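Local coordinates for protein superoxide dismutase (Clostridium difficile, PDB 4JZ2) that probably protects the cell by converting superoxide radicals into hydrogen peroxide and oxygen at a metal site, here filled by cobalt, at residues I164-W169 / E183-W188; A82-F87 / S131-L136. One frame throughout, in Å; residues are numbered along the deposited sequence.

Contact 1 (I164-W169 / E183-W188); sequences IGLDVW and EYIDNW. With CO (cobalt (II) ion), chain B.
L166 drives its forked end between the rings of Y184 and W188, one helical turn apart on the helix. Its CD1 sits almost squarely over the five-membered ring of W188, 3.4 Å from the centroid and only 6° off the ring normal, a close CH-pi contact. The same methyl lies against the phenol end of Y184, with CD1 to CZ 3.7 Å. The other branch, CD2, turns to I185 and meets its CG1 at 3.9 Å. CG of L166 stands anti to the backbone N (chi1 175°), which carries both methyls out to the helix. I164 takes a different route to the indole, its CD1 meeting CH2 of W188 at the ring edge at 3.8 Å. Buried nearby, the carbonyl O of G165 finds no polar partner; CZ2 of W188 lies 3.3 Å from it.

The polar grip is a single bond: OH of Y184 donates to the backbone O of D167 over 2.8 Å, in the carbonyl plane. The bond is consistent with a second-shell role, steadying the backbone of D167 while its carboxylate reaches the metal. In the C-terminal domain of iron/manganese superoxide dismutases this strand delivers the aspartate ligand: OD2 of D167 binds cobalt at 2.0 Å; H30, H85, H171 and a water complete the site. OD1 is held by N of W169 in an Asx turn, met from above the carboxylate plane, and weakly by the metal-bound water.

Packing slackens toward V168, whose CG1 comes no nearer than 4.4 Å to CE2 of Y184. In contrast to this buried interface, the side of the helix that bears D186 faces solvent.

Contact 2 (A82-F87 / S131-L136); sequences AYNHKF and SGWAWL. With CO (cobalt (II) ion), chain B.
W133 turns a face to N84 and an edge to H85. CB of N84 lies over the six-membered ring of W133 as a CH-pi contact, 3.8 Å from the centroid, and comes within 3.4 Å of CZ2. The same CZ2 corner points at the face of the H85 imidazole in a T-shaped pair, planes at 82° and CE1 of H85 3.9 Å from CZ2 of W133. W135, two residues further along the strand, approaches F87 edge to face but offset, planes at 65°, with its CZ3 4.0 Å from CD2 of F87.

The amide of N84 lies beside the edge of W135, in the angle between the two indoles. The helix backbone lays CB over W133, and a chi1 of -67°, with CG anti to the carbonyl carbon, swings the amide to W135, where OD1 reaches CH2 at 3.6 Å. ND2 of N84 and NE1 of W133 share OE1 of Q152 as acceptor, a common anchor for amide and indole.

H85 is a first-shell ligand: NE2 binds cobalt at 2.1 Å, and ND1 is hydrogen-bonded to the backbone O of G81, so both ring nitrogens are engaged, which limits rotation of the ring. The edge of W133 covers one face of this imidazole, as part of the aromatic surround of the metal site, where W169 also meets W133.

Helix 72-90, from the alpha-hairpin domain, thus lies on the central strand 132-138 of the antiparallel sheet, flanked there by strands 144-150 and 161-167, with helix 24-46 packing beside A82, H85 and K86 and helix 57-62 beside A82 and Y83.

Along the chain both segments of contact 2 precede those of contact 1, and the centres of the two contacts lie 10 Å apart. Strands 132-138 and 161-167 are antiparallel neighbours in the three-stranded sheet, where N of L166 is probably hydrogen-bonded to O of A134 (2.8 Å) and N of L136 to O of I164 (2.9 Å). Contact 2 ties the alpha-hairpin domain to this sheet through helix 72-90, whereas contact 1 stays within the C-terminal domain and adds helix 181-188. Each supplies one cobalt ligand, and the same metal-bound water belongs to the coordination sphere that both enter. The metal therefore sits at the junction of the two domains, with ligands drawn from both.

Contact 1 (I164-W169 / E183-W188)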
ATOM      1  N   ILE A 164      13.326   9.260 -13.611  1.00 30.81           N
ATOM      2  CA  ILE A 164      12.341   8.196 -13.838  1.00 30.21           C
ATOM      3  C   ILE A 164      11.779   7.765 -12.488  1.00 31.58           C
ATOM      4  O   ILE A 164      12.355   8.079 -11.451  1.00 28.38           O
ATOM      5  CB  ILE A 164      12.929   6.969 -14.541  1.00 31.04           C
ATOM      6  CG1 ILE A 164      13.828   6.172 -13.590  1.00 27.88           C
ATOM      7  CG2 ILE A 164      13.653   7.377 -15.829  1.00 30.25           C
ATOM      8  CD1 ILE A 164      14.305   4.844 -14.172  1.00 30.66           C
ATOM      9  N   GLY A 165      10.661   7.048 -12.508  1.00 29.71           N
ATOM     10  CA  GLY A 165       9.992   6.647 -11.284  1.00 30.83           C
ATOM     11  C   GLY A 165       9.128   5.431 -11.565  1.00 31.76           C
ATOM     12  O   GLY A 165       8.525   5.350 -12.628  1.00 27.93           O
ATOM     13  N   LEU A 166       9.070   4.500 -10.617  1.00 28.81           N
ATOM     14  CA  LEU A 166       8.289   3.272 -10.771  1.00 26.39           C
ATOM     15  C   LEU A 166       7.240   3.170  -9.666  1.00 28.69           C
ATOM     16  O   LEU A 166       7.576   3.248  -8.485  1.00 25.67           O
ATOM     17  CB  LEU A 166       9.216   2.059 -10.706  1.00 27.31           C
ATOM     18  CG  LEU A 166       8.578   0.661 -10.736  1.00 27.25           C
ATOM     19  CD1 LEU A 166       7.705   0.472 -11.978  1.00 27.46           C
ATOM     20  CD2 LEU A 166       9.662  -0.406 -10.654  1.00 26.48           C
ATOM     21  N   ASP A 167       5.980   3.015 -10.064  1.00 27.39           N
ATOM     22  CA  ASP A 167       4.862   2.802  -9.149  1.00 27.57           C
ATOM     23  C   ASP A 167       4.914   1.363  -8.621  1.00 29.73           C
ATOM     24  O   ASP A 167       4.814   0.411  -9.407  1.00 26.84           O
ATOM     25  CB  ASP A 167       3.562   3.031  -9.927  1.00 26.82           C
ATOM     26  CG  ASP A 167       2.328   3.056  -9.051  1.00 26.86           C
ATOM     27  OD1 ASP A 167       2.423   2.850  -7.820  1.00 26.12           O
ATOM     28  OD2 ASP A 167       1.224   3.301  -9.604  1.00 27.48           O
ATOM     29  N   VAL A 168       5.104   1.184  -7.308  1.00 27.66           N
ATOM     30  CA  VAL A 168       5.050  -0.175  -6.741  1.00 24.70           C
ATOM     31  C   VAL A 168       3.883  -0.401  -5.786  1.00 26.92           C
ATOM     32  O   VAL A 168       3.904  -1.330  -4.966  1.00 27.11           O
ATOM     33  CB  VAL A 168       6.385  -0.661  -6.109  1.00 26.81           C
ATOM     34  CG1 VAL A 168       7.462  -0.783  -7.185  1.00 29.15           C
ATOM     35  CG2 VAL A 168       6.818   0.264  -4.966  1.00 26.28           C
ATOM     36  N   TRP A 169       2.864   0.446  -5.894  1.00 26.07           N
ATOM     37  CA  TRP A 169       1.563   0.116  -5.325  1.00 25.34           C
ATOM     38  C   TRP A 169       1.175  -1.217  -5.962  1.00 27.56           C
ATOM     39  O   TRP A 169       1.459  -1.446  -7.143  1.00 26.03           O
ATOM     40  CB  TRP A 169       0.538   1.163  -5.714  1.00 24.71           C
ATOM     41  CG  TRP A 169       0.605   2.446  -4.900  1.00 27.90           C
ATOM     42  CD1 TRP A 169       1.684   3.286  -4.761  1.00 26.36           C
ATOM     43  CD2 TRP A 169      -0.452   3.023  -4.131  1.00 26.76           C
ATOM     44  NE1 TRP A 169       1.352   4.358  -3.949  1.00 26.68           N
ATOM     45  CE2 TRP A 169       0.037   4.214  -3.551  1.00 26.60           C
ATOM     46  CE3 TRP A 169      -1.784   2.651  -3.877  1.00 26.99           C
ATOM     47  CZ2 TRP A 169      -0.743   5.029  -2.734  1.00 25.04           C
ATOM     48  CZ3 TRP A 169      -2.564   3.463  -3.065  1.00 27.86           C
ATOM     49  CH2 TRP A 169      -2.040   4.640  -2.499  1.00 26.89           C
ATOM     50  N   GLU A 183       9.449  -9.566 -10.491  1.00 33.19           N
ATOM     51  CA  GLU A 183       9.290  -9.800 -11.927  1.00 32.78           C
ATOM     52  C   GLU A 183       8.754  -8.571 -12.628  1.00 31.96           C
ATOM     53  O   GLU A 183       9.146  -8.263 -13.749  1.00 31.57           O
ATOM     54  CB  GLU A 183       8.375 -10.992 -12.189  1.00 33.91           C
ATOM     55  CG  GLU A 183       9.007 -12.292 -11.761  1.00 40.86           C
ATOM     56  CD  GLU A 183       8.114 -13.492 -12.010  1.00 44.10           C
ATOM     57  OE1 GLU A 183       7.005 -13.315 -12.573  1.00 41.57           O
ATOM     58  OE2 GLU A 183       8.531 -14.608 -11.626  1.00 46.09           O
ATOM     59  N   TYR A 184       7.843  -7.878 -11.958  1.00 29.57           N
ATOM     60  CA  TYR A 184       7.296  -6.629 -12.459  1.00 29.73           C
ATOM     61  C   TYR A 184       8.392  -5.601 -12.668  1.00 31.51           C
ATOM     62  O   TYR A 184       8.493  -4.980 -13.734  1.00 30.29           O
ATOM     63  CB  TYR A 184       6.283  -6.104 -11.450  1.00 27.47           C
ATOM     64  CG  TYR A 184       5.827  -4.672 -11.635  1.00 28.07           C
ATOM     65  CD1 TYR A 184       5.185  -4.255 -12.806  1.00 29.62           C
ATOM     66  CD2 TYR A 184       5.982  -3.749 -10.601  1.00 27.97           C
ATOM     67  CE1 TYR A 184       4.743  -2.933 -12.955  1.00 26.94           C
ATOM     68  CE2 TYR A 184       5.548  -2.453 -10.725  1.00 28.00           C
ATOM     69  CZ  TYR A 184       4.926  -2.040 -11.897  1.00 28.31           C
ATOM     70  OH  TYR A 184       4.492  -0.739 -11.977  1.00 27.36           O
ATOM     71  N   ILE A 185       9.212  -5.425 -11.640  1.00 30.69           N
ATOM     72  CA  ILE A 185      10.291  -4.449 -11.679  1.00 31.21           C
ATOM     73  C   ILE A 185      11.263  -4.752 -12.817  1.00 36.52           C
ATOM     74  O   ILE A 185      11.622  -3.865 -13.603  1.00 35.40           O
ATOM     75  CB  ILE A 185      11.039  -4.406 -10.330  1.00 33.10           C
ATOM     76  CG1 ILE A 185      10.083  -3.956  -9.216  1.00 29.61           C
ATOM     77  CG2 ILE A 185      12.268  -3.489 -10.418  1.00 32.24           C
ATOM     78  CD1 ILE A 185      10.569  -4.260  -7.800  1.00 31.79           C
ATOM     79  N   ASP A 186      11.684  -6.011 -12.907  1.00 35.24           N
ATOM     80  CA  ASP A 186      12.602  -6.424 -13.968  1.00 38.70           C
ATOM     81  C   ASP A 186      12.026  -6.163 -15.361  1.00 37.53           C
ATOM     82  O   ASP A 186      12.710  -5.638 -16.241  1.00 39.69           O
ATOM     83  CB  ASP A 186      12.957  -7.903 -13.828  1.00 41.57           C
ATOM     84  CG  ASP A 186      14.170  -8.289 -14.666  1.00 57.93           C
ATOM     85  OD1 ASP A 186      15.261  -7.701 -14.452  1.00 58.12           O
ATOM     86  OD2 ASP A 186      14.031  -9.177 -15.536  1.00 58.67           O
ATOM     87  N   ASN A 187      10.768  -6.534 -15.565  1.00 35.14           N
ATOM     88  CA  ASN A 187      10.114  -6.312 -16.858  1.00 33.39           C
ATOM     89  C   ASN A 187       9.917  -4.851 -17.226  1.00 35.85           C
ATOM     90  O   ASN A 187       9.936  -4.495 -18.408  1.00 33.10           O
ATOM     91  CB  ASN A 187       8.772  -7.029 -16.910  1.00 34.62           C
ATOM     92  CG  ASN A 187       8.891  -8.431 -17.457  1.00 40.79           C
ATOM     93  OD1 ASN A 187       9.967  -8.845 -17.888  1.00 47.00           O
ATOM     94  ND2 ASN A 187       7.794  -9.166 -17.454  1.00 43.11           N
ATOM     95  N   TRP A 188       9.713  -4.011 -16.214  1.00 31.26           N
ATOM     96  CA  TRP A 188       9.381  -2.608 -16.438  1.00 31.96           C
ATOM     97  C   TRP A 188      10.488  -1.887 -17.202  1.00 29.27           C
ATOM     98  O   TRP A 188      10.223  -0.963 -17.966  1.00 29.23           O
ATOM     99  CB  TRP A 188       9.130  -1.914 -15.096  1.00 31.42           C
ATOM    100  CG  TRP A 188       8.855  -0.443 -15.178  1.00 30.22           C
ATOM    101  CD1 TRP A 188       7.715   0.155 -15.620  1.00 29.81           C
ATOM    102  CD2 TRP A 188       9.738   0.618 -14.777  1.00 29.23           C
ATOM    103  NE1 TRP A 188       7.828   1.528 -15.513  1.00 28.24           N
ATOM    104  CE2 TRP A 188       9.063   1.831 -15.014  1.00 29.68           C
ATOM    105  CE3 TRP A 188      11.028   0.653 -14.244  1.00 30.99           C
ATOM    106  CZ2 TRP A 188       9.636   3.069 -14.722  1.00 29.73           C
ATOM    107  CZ3 TRP A 188      11.596   1.878 -13.963  1.00 32.03           C
ATOM    108  CH2 TRP A 188      10.900   3.069 -14.199  1.00 29.26           C
TER
HETATM  109 CO    CO B 301      -0.662   3.819  -9.293  1.00 27.80          CO
HETATM  110  O   HOH W   1       0.222   4.491  -7.156  1.00 26.02           O

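Contact 2 (A82-F87 / S131-L136)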
ATOM      1  N   ALA A  82      -2.060  12.545  -8.620  1.00 28.76           N
ATOM      2  CA  ALA A  82      -2.248  13.117  -9.948  1.00 31.66           C
ATOM      3  C   ALA A  82      -0.898  13.351 -10.616  1.00 31.66           C
ATOM      4  O   ALA A  82      -0.693  12.983 -11.775  1.00 33.91           O
ATOM      5  CB  ALA A  82      -3.035  14.414  -9.864  1.00 29.68           C
ATOM      6  N   TYR A  83       0.039  13.934  -9.882  1.00 30.24           N
ATOM      7  CA  TYR A  83       1.338  14.251 -10.469  1.00 32.07           C
ATOM      8  C   TYR A  83       2.152  12.987 -10.759  1.00 31.74           C
ATOM      9  O   TYR A  83       2.755  12.856 -11.827  1.00 30.05           O
ATOM     10  CB  TYR A  83       2.133  15.193  -9.559  1.00 32.32           C
ATOM     11  CG  TYR A  83       3.516  15.482 -10.095  1.00 34.51           C
ATOM     12  CD1 TYR A  83       3.746  16.572 -10.924  1.00 38.23           C
ATOM     13  CD2 TYR A  83       4.586  14.651  -9.787  1.00 34.29           C
ATOM     14  CE1 TYR A  83       5.011  16.840 -11.420  1.00 43.52           C
ATOM     15  CE2 TYR A  83       5.849  14.899 -10.280  1.00 39.57           C
ATOM     16  CZ  TYR A  83       6.059  15.995 -11.097  1.00 43.98           C
ATOM     17  OH  TYR A  83       7.318  16.237 -11.588  1.00 48.74           O
ATOM     18  N   ASN A  84       2.178  12.064  -9.805  1.00 27.37           N
ATOM     19  CA  ASN A  84       2.988  10.859  -9.942  1.00 27.56           C
ATOM     20  C   ASN A  84       2.510   9.996 -11.102  1.00 29.47           C
ATOM     21  O   ASN A  84       3.316   9.387 -11.793  1.00 29.57           O
ATOM     22  CB  ASN A  84       2.963  10.017  -8.657  1.00 25.48           C
ATOM     23  CG  ASN A  84       3.642  10.708  -7.491  1.00 31.73           C
ATOM     24  OD1 ASN A  84       4.415  11.639  -7.684  1.00 27.68           O
ATOM     25  ND2 ASN A  84       3.354  10.247  -6.269  1.00 27.67           N
ATOM     26  N   HIS A  85       1.199   9.930 -11.301  1.00 29.69           N
ATOM     27  CA  HIS A  85       0.674   9.073 -12.357  1.00 30.17           C
ATOM     28  C   HIS A  85       0.850   9.699 -13.737  1.00 31.32           C
ATOM     29  O   HIS A  85       1.216   9.016 -14.696  1.00 30.69           O
ATOM     30  CB  HIS A  85      -0.780   8.682 -12.076  1.00 28.20           C
ATOM     31  CG  HIS A  85      -0.904   7.648 -11.006  1.00 29.83           C
ATOM     32  ND1 HIS A  85      -0.965   7.972  -9.663  1.00 30.79           N
ATOM     33  CD2 HIS A  85      -0.910   6.297 -11.066  1.00 31.44           C
ATOM     34  CE1 HIS A  85      -1.037   6.863  -8.951  1.00 30.85           C
ATOM     35  NE2 HIS A  85      -1.009   5.832  -9.777  1.00 29.78           N
ATOM     36  N   LYS A  86       0.594  10.997 -13.839  1.00 31.11           N
ATOM     37  CA  LYS A  86       0.889  11.691 -15.084  1.00 33.09           C
ATOM     38  C   LYS A  86       2.342  11.405 -15.448  1.00 31.49           C
ATOM     39  O   LYS A  86       2.645  11.014 -16.583  1.00 31.57           O
ATOM     40  CB  LYS A  86       0.675  13.199 -14.960  1.00 33.27           C
ATOM     41  CG  LYS A  86       0.765  13.894 -16.317  1.00 39.13           C
ATOM     42  CD  LYS A  86       1.178  15.348 -16.210  1.00 42.73           C
ATOM     43  CE  LYS A  86       0.099  16.196 -15.588  1.00 45.95           C
ATOM     44  NZ  LYS A  86       0.425  17.652 -15.705  1.00 56.58           N
ATOM     45  N   PHE A  87       3.235  11.597 -14.478  1.00 29.11           N
ATOM     46  CA  PHE A  87       4.663  11.351 -14.669  1.00 28.47           C
ATOM     47  C   PHE A  87       4.944   9.912 -15.089  1.00 31.90           C
ATOM     48  O   PHE A  87       5.737   9.652 -16.003  1.00 27.02           O
ATOM     49  CB  PHE A  87       5.450  11.657 -13.382  1.00 30.59           C
ATOM     50  CG  PHE A  87       6.941  11.468 -13.526  1.00 30.94           C
ATOM     51  CD1 PHE A  87       7.768  12.554 -13.806  1.00 34.80           C
ATOM     52  CD2 PHE A  87       7.512  10.213 -13.407  1.00 29.14           C
ATOM     53  CE1 PHE A  87       9.132  12.394 -13.955  1.00 33.39           C
ATOM     54  CE2 PHE A  87       8.885  10.043 -13.556  1.00 30.56           C
ATOM     55  CZ  PHE A  87       9.697  11.136 -13.835  1.00 34.06           C
ATOM     56  N   SER A 131       2.689   0.619   0.189  1.00 25.51           N
ATOM     57  CA  SER A 131       2.487   1.290  -1.098  1.00 26.02           C
ATOM     58  C   SER A 131       3.550   2.382  -1.278  1.00 29.77           C
ATOM     59  O   SER A 131       3.962   3.007  -0.308  1.00 24.41           O
ATOM     60  CB  SER A 131       1.091   1.924  -1.158  1.00 26.75           C
ATOM     61  OG  SER A 131       0.071   0.968  -0.856  1.00 28.81           O
ATOM     62  N   GLY A 132       4.000   2.610  -2.510  1.00 27.00           N
ATOM     63  CA  GLY A 132       4.946   3.689  -2.745  1.00 22.34           C
ATOM     64  C   GLY A 132       5.617   3.656  -4.102  1.00 27.35           C
ATOM     65  O   GLY A 132       5.137   2.994  -5.016  1.00 26.38           O
ATOM     66  N   TRP A 133       6.751   4.344  -4.207  1.00 24.79           N
ATOM     67  CA  TRP A 133       7.414   4.594  -5.484  1.00 27.53           C
ATOM     68  C   TRP A 133       8.916   4.500  -5.312  1.00 29.68           C
ATOM     69  O   TRP A 133       9.453   4.811  -4.238  1.00 27.42           O
ATOM     70  CB  TRP A 133       7.099   6.010  -5.978  1.00 26.42           C
ATOM     71  CG  TRP A 133       5.672   6.233  -6.315  1.00 28.58           C
ATOM     72  CD1 TRP A 133       4.647   6.447  -5.440  1.00 28.43           C
ATOM     73  CD2 TRP A 133       5.104   6.300  -7.624  1.00 27.70           C
ATOM     74  NE1 TRP A 133       3.468   6.628  -6.122  1.00 27.55           N
ATOM     75  CE2 TRP A 133       3.722   6.533  -7.472  1.00 28.89           C
ATOM     76  CE3 TRP A 133       5.628   6.177  -8.917  1.00 28.86           C
ATOM     77  CZ2 TRP A 133       2.854   6.654  -8.557  1.00 27.44           C
ATOM     78  CZ3 TRP A 133       4.766   6.289  -9.997  1.00 27.86           C
ATOM     79  CH2 TRP A 133       3.393   6.527  -9.810  1.00 30.23           C
ATOM     80  N   ALA A 134       9.603   4.073  -6.366  1.00 27.25           N
ATOM     81  CA  ALA A 134      11.057   4.188  -6.407  1.00 28.08           C
ATOM     82  C   ALA A 134      11.396   5.207  -7.474  1.00 29.16           C
ATOM     83  O   ALA A 134      10.778   5.217  -8.540  1.00 26.69           O
ATOM     84  CB  ALA A 134      11.708   2.836  -6.740  1.00 27.08           C
ATOM     85  N   TRP A 135      12.385   6.048  -7.197  1.00 28.60           N
ATOM     86  CA  TRP A 135      12.696   7.175  -8.069  1.00 29.61           C
ATOM     87  C   TRP A 135      14.182   7.280  -8.356  1.00 31.00           C
ATOM     88  O   TRP A 135      15.022   7.049  -7.478  1.00 27.98           O
ATOM     89  CB  TRP A 135      12.294   8.502  -7.413  1.00 29.51           C
ATOM     90  CG  TRP A 135      10.861   8.612  -6.970  1.00 27.54           C
ATOM     91  CD1 TRP A 135      10.372   8.374  -5.715  1.00 28.07           C
ATOM     92  CD2 TRP A 135       9.751   9.023  -7.762  1.00 28.03           C
ATOM     93  NE1 TRP A 135       9.017   8.604  -5.683  1.00 26.52           N
ATOM     94  CE2 TRP A 135       8.610   9.004  -6.931  1.00 26.40           C
ATOM     95  CE3 TRP A 135       9.602   9.406  -9.105  1.00 27.21           C
ATOM     96  CZ2 TRP A 135       7.335   9.336  -7.395  1.00 25.97           C
ATOM     97  CZ3 TRP A 135       8.341   9.756  -9.561  1.00 29.69           C
ATOM     98  CH2 TRP A 135       7.219   9.712  -8.708  1.00 28.16           C
ATOM     99  N   LEU A 136      14.498   7.657  -9.587  1.00 31.24           N
ATOM    100  CA  LEU A 136      15.795   8.241  -9.879  1.00 29.72           C
ATOM    101  C   LEU A 136      15.578   9.748  -9.892  1.00 30.15           C
ATOM    102  O   LEU A 136      14.744  10.245 -10.654  1.00 30.23           O
ATOM    103  CB  LEU A 136      16.301   7.768 -11.244  1.00 30.22           C
ATOM    104  CG  LEU A 136      17.556   8.473 -11.771  1.00 32.50           C
ATOM    105  CD1 LEU A 136      18.773   8.116 -10.930  1.00 32.88           C
ATOM    106  CD2 LEU A 136      17.787   8.099 -13.227  1.00 29.30           C
TER
HETATM  107 CO    CO B 301      -0.662   3.819  -9.293  1.00 27.80          CO
HETATM  108  O   HOH W   1       0.222   4.491  -7.156  1.00 26.02           O